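Local coordinates for protein PTS-dependent dihydroxyacetone kinase, ADP-binding subunit DhaL (Lactococcus lactis subsp. lactis, PDB 3CR3) that binds ADP with magnesium, takes a phosphoryl group from DhaM to form ATP and passes it to dihydroxyacetone held by DhaK, at residues Thr6-Leu11 against Ser61-Lys66; Lys65-Thr70 against Ser85-Met90. All blocks are in the same frame, centred on the assembly; numbering follows the deposited sequence.

Contact 1. Residues Thr6-Leu11 against Ser61-Lys66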
loop_
_atom_site.group_PDB
_atom_site.type_symbol
_atom_site.label_atom_id
_atom_site.label_comp_id
_atom_site.label_asym_id
_atom_site.label_seq_id
_atom_site.Cartn_x
_atom_site.Cartn_y
_atom_site.Cartn_z
ATOM N N THR A 6 25.147 33.045 22.667
ATOM C CA THR A 6 25.287 33.114 21.213
ATOM C C THR A 6 24.586 31.961 20.512
ATOM O O THR A 6 24.165 32.109 19.368
ATOM C CB THR A 6 26.764 33.213 20.726
ATOM O OG1 THR A 6 27.509 32.068 21.165
ATOM C CG2 THR A 6 27.409 34.491 21.239
ATOM N N THR A 7 24.473 30.818 21.185
ATOM C CA THR A 7 23.665 29.711 20.677
ATOM C C THR A 7 22.201 30.127 20.595
ATOM O O THR A 7 21.557 29.929 19.564
ATOM C CB THR A 7 23.830 28.408 21.495
ATOM O OG1 THR A 7 25.204 28.015 21.487
ATOM C CG2 THR A 7 23.010 27.275 20.881
ATOM N N ILE A 8 21.684 30.729 21.663
ATOM C CA ILE A 8 20.312 31.228 21.642
ATOM C C ILE A 8 20.138 32.345 20.601
ATOM O O ILE A 8 19.112 32.406 19.909
ATOM C CB ILE A 8 19.823 31.642 23.046
ATOM C CG1 ILE A 8 19.517 30.381 23.870
ATOM C CG2 ILE A 8 18.579 32.524 22.946
ATOM C CD1 ILE A 8 19.387 30.612 25.370
ATOM N N GLU A 9 21.141 33.210 20.488
ATOM C CA GLU A 9 21.165 34.223 19.441
ATOM C C GLU A 9 21.089 33.567 18.056
ATOM O O GLU A 9 20.312 34.000 17.210
ATOM C CB GLU A 9 22.430 35.083 19.542
ATOM C CG GLU A 9 22.496 36.233 18.514
ATOM C CD GLU A 9 23.838 36.956 18.490
ATOM O OE1 GLU A 9 24.781 36.524 19.201
ATOM O OE2 GLU A 9 23.951 37.967 17.753
ATOM N N TRP A 10 21.895 32.521 17.850
ATOM C CA TRP A 10 22.034 31.867 16.538
ATOM C C TRP A 10 20.706 31.264 16.106
ATOM O O TRP A 10 20.217 31.527 15.001
ATOM C CB TRP A 10 23.204 30.839 16.548
ATOM C CG TRP A 10 23.156 29.778 15.458
ATOM C CD1 TRP A 10 22.793 29.957 14.144
ATOM C CD2 TRP A 10 23.489 28.382 15.593
ATOM N NE1 TRP A 10 22.868 28.761 13.464
ATOM C CE2 TRP A 10 23.288 27.779 14.324
ATOM C CE3 TRP A 10 23.923 27.583 16.661
ATOM C CZ2 TRP A 10 23.515 26.420 14.096
ATOM C CZ3 TRP A 10 24.144 26.221 16.435
ATOM C CH2 TRP A 10 23.943 25.655 15.160
ATOM N N LEU A 11 20.101 30.503 17.005
ATOM C CA LEU A 11 18.838 29.839 16.728
ATOM C C LEU A 11 17.692 30.835 16.492
ATOM O O LEU A 11 16.789 30.562 15.705
ATOM C CB LEU A 11 18.495 28.830 17.837
ATOM C CG LEU A 11 19.406 27.598 17.849
ATOM C CD1 LEU A 11 19.386 26.883 19.199
ATOM C CD2 LEU A 11 19.048 26.641 16.717
ATOM N N SER A 61 24.885 21.997 25.479
ATOM C CA SER A 61 24.327 20.651 25.285
ATOM C C SER A 61 22.820 20.608 25.577
ATOM O O SER A 61 22.059 20.073 24.771
ATOM C CB SER A 61 25.067 19.610 26.136
ATOM O OG SER A 61 24.495 18.326 25.988
ATOM N N GLU A 62 22.401 21.172 26.715
ATOM C CA GLU A 62 20.969 21.289 27.046
ATOM C C GLU A 62 20.139 22.005 25.984
ATOM O O GLU A 62 19.016 21.587 25.690
ATOM C CB GLU A 62 20.759 21.983 28.399
ATOM C CG GLU A 62 21.415 21.261 29.553
ATOM C CD GLU A 62 21.040 21.820 30.904
ATOM O OE1 GLU A 62 20.210 22.756 30.983
ATOM O OE2 GLU A 62 21.581 21.310 31.905
ATOM N N ILE A 63 20.675 23.084 25.421
ATOM C CA ILE A 63 19.966 23.801 24.349
ATOM C C ILE A 63 19.713 22.890 23.151
ATOM O O ILE A 63 18.576 22.768 22.691
ATOM C CB ILE A 63 20.705 25.064 23.877
ATOM C CG1 ILE A 63 21.092 25.933 25.085
ATOM C CG2 ILE A 63 19.843 25.831 22.851
ATOM C CD1 ILE A 63 21.981 27.123 24.766
ATOM N N PHE A 64 20.782 22.264 22.654
ATOM C CA PHE A 64 20.697 21.363 21.513
ATOM C C PHE A 64 19.714 20.206 21.763
ATOM O O PHE A 64 18.953 19.836 20.869
ATOM C CB PHE A 64 22.086 20.831 21.135
ATOM C CG PHE A 64 23.045 21.890 20.587
ATOM C CD1 PHE A 64 22.572 23.065 19.998
ATOM C CD2 PHE A 64 24.418 21.676 20.623
ATOM C CE1 PHE A 64 23.447 24.013 19.490
ATOM C CE2 PHE A 64 25.299 22.615 20.116
ATOM C CZ PHE A 64 24.813 23.789 19.540
ATOM N N LYS A 65 19.727 19.649 22.976
ATOM C CA LYS A 65 18.795 18.580 23.337
ATOM C C LYS A 65 17.342 19.045 23.234
ATOM O O LYS A 65 16.484 18.301 22.757
ATOM C CB LYS A 65 19.090 18.026 24.742
ATOM C CG LYS A 65 18.182 16.847 25.133
ATOM C CD LYS A 65 18.789 15.945 26.229
ATOM C CE LYS A 65 17.811 14.801 26.603
ATOM N NZ LYS A 65 17.308 14.052 25.400
ATOM N N LYS A 66 17.085 20.276 23.676
ATOM C CA LYS A 66 15.754 20.886 23.628
ATOM C C LYS A 66 15.316 21.144 22.183
ATOM O O LYS A 66 14.136 20.970 21.830
ATOM C CB LYS A 66 15.735 22.190 24.441
ATOM C CG LYS A 66 14.373 22.908 24.512
ATOM C CD LYS A 66 13.262 22.011 25.062
ATOM C CE LYS A 66 13.235 21.980 26.595
ATOM N NZ LYS A 66 12.320 20.882 27.060
#

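Contact 2. Residues Lys65-Thr70 against Ser85-Met90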
loop_
_atom_site.group_PDB
_atom_site.type_symbol
_atom_site.label_atom_id
_atom_site.label_comp_id
_atom_site.label_asym_id
_atom_site.label_seq_id
_atom_site.Cartn_x
_atom_site.Cartn_y
_atom_site.Cartn_z
ATOM N N LYS A 65 19.727 19.649 22.976
ATOM C CA LYS A 65 18.795 18.580 23.337
ATOM C C LYS A 65 17.342 19.045 23.234
ATOM O O LYS A 65 16.484 18.301 22.757
ATOM C CB LYS A 65 19.090 18.026 24.742
ATOM C CG LYS A 65 18.182 16.847 25.133
ATOM C CD LYS A 65 18.789 15.945 26.229
ATOM C CE LYS A 65 17.811 14.801 26.603
ATOM N NZ LYS A 65 17.308 14.052 25.400
ATOM N N LYS A 66 17.085 20.276 23.676
ATOM C CA LYS A 66 15.754 20.886 23.628
ATOM C C LYS A 66 15.316 21.144 22.183
ATOM O O LYS A 66 14.136 20.970 21.830
ATOM C CB LYS A 66 15.735 22.190 24.441
ATOM C CG LYS A 66 14.373 22.908 24.512
ATOM C CD LYS A 66 13.262 22.011 25.062
ATOM C CE LYS A 66 13.235 21.980 26.595
ATOM N NZ LYS A 66 12.320 20.882 27.060
ATOM N N VAL A 67 16.273 21.554 21.355
ATOM C CA VAL A 67 16.026 21.760 19.927
ATOM C C VAL A 67 15.662 20.417 19.290
ATOM O O VAL A 67 14.642 20.301 18.615
ATOM C CB VAL A 67 17.244 22.410 19.215
ATOM C CG1 VAL A 67 17.034 22.468 17.681
ATOM C CG2 VAL A 67 17.496 23.794 19.768
ATOM N N ALA A 68 16.479 19.404 19.541
ATOM C CA ALA A 68 16.250 18.077 18.982
ATOM C C ALA A 68 14.835 17.534 19.284
ATOM O O ALA A 68 14.131 17.101 18.376
ATOM C CB ALA A 68 17.317 17.122 19.465
HETATM N N MSE A 69 14.416 17.589 20.550
HETATM C CA MSE A 69 13.111 17.053 20.955
HETATM C C MSE A 69 11.930 17.853 20.410
HETATM O O MSE A 69 10.918 17.269 20.033
HETATM C CB MSE A 69 13.002 16.925 22.484
HETATM C CG MSE A 69 14.107 16.089 23.127
HETATM SE SE MSE A 69 14.302 14.284 22.364
HETATM C CE MSE A 69 15.659 14.530 20.991
ATOM N N THR A 70 12.068 19.176 20.365
ATOM C CA THR A 70 11.026 20.042 19.811
ATOM C C THR A 70 10.808 19.777 18.308
ATOM O O THR A 70 9.678 19.597 17.863
ATOM C CB THR A 70 11.328 21.542 20.053
ATOM O OG1 THR A 70 11.725 21.745 21.415
ATOM C CG2 THR A 70 10.113 22.386 19.761
ATOM N N SER A 85 17.877 14.510 14.870
ATOM C CA SER A 85 19.031 13.655 15.122
ATOM C C SER A 85 20.345 14.444 14.998
ATOM O O SER A 85 21.293 14.185 15.738
ATOM C CB SER A 85 19.034 12.439 14.198
ATOM O OG SER A 85 17.871 11.647 14.416
ATOM N N ALA A 86 20.390 15.406 14.079
ATOM C CA ALA A 86 21.554 16.291 13.983
ATOM C C ALA A 86 21.745 16.989 15.330
ATOM O O ALA A 86 22.802 16.898 15.931
ATOM C CB ALA A 86 21.393 17.315 12.844
ATOM N N PHE A 87 20.699 17.640 15.831
ATOM C CA PHE A 87 20.818 18.356 17.088
ATOM C C PHE A 87 21.097 17.453 18.290
ATOM O O PHE A 87 21.825 17.835 19.194
ATOM C CB PHE A 87 19.632 19.310 17.297
ATOM C CG PHE A 87 19.803 20.621 16.569
ATOM C CD1 PHE A 87 20.573 21.635 17.122
ATOM C CD2 PHE A 87 19.244 20.816 15.304
ATOM C CE1 PHE A 87 20.777 22.835 16.449
ATOM C CE2 PHE A 87 19.439 22.009 14.618
ATOM C CZ PHE A 87 20.206 23.021 15.188
ATOM N N LEU A 88 20.558 16.241 18.272
ATOM C CA LEU A 88 20.776 15.300 19.361
ATOM C C LEU A 88 22.252 14.920 19.482
ATOM O O LEU A 88 22.800 14.869 20.588
ATOM C CB LEU A 88 19.909 14.054 19.160
ATOM C CG LEU A 88 19.660 13.169 20.376
ATOM C CD1 LEU A 88 19.054 13.949 21.566
ATOM C CD2 LEU A 88 18.751 12.032 19.967
ATOM N N ALA A 89 22.885 14.653 18.343
ATOM C CA ALA A 89 24.304 14.311 18.310
ATOM C C ALA A 89 25.147 15.509 18.737
ATOM O O ALA A 89 26.103 15.364 19.505
ATOM C CB ALA A 89 24.696 13.853 16.931
HETATM N N MSE A 90 24.771 16.696 18.253
HETATM C CA MSE A 90 25.419 17.949 18.651
HETATM C C MSE A 90 25.275 18.204 20.144
HETATM O O MSE A 90 26.189 18.726 20.780
HETATM C CB MSE A 90 24.875 19.133 17.845
HETATM C CG MSE A 90 25.225 19.055 16.364
HETATM SE SE MSE A 90 24.484 20.524 15.321
HETATM C CE MSE A 90 22.697 20.000 15.040
#

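Contact 1. Residues Thr6-Leu11 against Ser61-Lys66
Thr7 sets its methyl against Ile63 and the ring of Phe64, where helix 4-20 runs beside helix 60-74 in the all-helical barrel of the DhaL fold. The short segments make an angle of 27° between their N-to-C directions, and their axes come no closer than 10.7 Å, so the gap is bridged by side chains alone, without a hydrogen bond across it. With CG2 anti to the backbone N and OG1 beside it (chi1 -59°), Thr7 sends its two branches to different tasks: OG1 bonds back to the carbonyl of Thr3, while CG2 lies 3.6 Å from Phe64 CE1 and 4.0 Å from Ile63 CG2. Thr7 CB is 4.0 Å from Ile63 CD1. One residue on, Ile8 meets the same methyl more loosely, its CG1 standing 4.2 Å from Ile63 CD1 where the two chains cross at about a right angle on the less buried flank. Trp10 contributes the six-membered end of its indole. Its CZ3 approaches CE1 and CZ of Phe64, the two rings turned at about a right angle to each other, while NE1 at the other end gives its hydrogen to the carbonyl of Leu183 on helix 175-191, which probably helps hold the indole in its rotation. Thr7 CG2 and Trp10 CZ3 both reach Phe64 CE1, one from each side of the ring plane, and Met90 and Ser91 of helix 79-94 also touch Phe64. Leu11 closes the series beside Met49 and Leu52 of helix 37-54, its CD1 3.8 Å from Ile63 CG2.

Contact 2. Residues Lys65-Thr70 against Ser85-Met90
Val67 lays a methyl on the ring of Phe87 where two consecutive helices of the DhaL barrel, 60-74 and 79-94, pack as an antiparallel helical hairpin. Their short segments run at 159° with axes 7.6 Å apart, a close approach consistent with the small Ala68, whose CB lies 3.6 Å from the backbone N of Leu88 and 3.9 Å from Phe87 CB. The buried side is tight. Val67 CG1, anti to its own N (chi1 173°), stands 3.5 Å from the centroid of the Phe87 ring in a CH-pi contact only 12° off the normal; the CE methyl of Met90, a selenomethionine, covers the opposite face, so the ring is clamped between two methyls. An alanine in place of Phe87 would probably leave Val67 CG1 and Met90 CE without the ring between them and open a gap in this buried layer. Toward solvent the contact thins: exposed Lys65 merely brings NZ within 4.2 Å of Leu88 CD1. Met69, also a selenomethionine, reaches Leu88 too and makes a locally tight point on this less buried flank; bent at chi2 and chi3, it ends with CE 3.5 Å from Leu88 CD1, shorter than a usual carbon-carbon contact.

In the fold
Helix 60-74 is common to both contacts: helix 4-20 meets it in contact 1 and helix 79-94 in contact 2, with Lys65 and Lys66 shared and the two centres about 9 Å apart. Leu11 joins them into one apolar layer, its CD1 3.7 Å from Val67 CG2 and its CD2 4.1 Å from Phe87 CZ. Phe64 packs on the backbone of helix 79-94, its CB 3.6 Å from Phe87 O. The side chain of Phe87 is about 7 Å from that of Met124, an ADP-binding residue; the side chain of Trp10 is about 10 Å from that of Met124. Phe87, about 13 Å from bound ADP, does not touch the nucleotide; the contacts join helices of the barrel on one side of its centre.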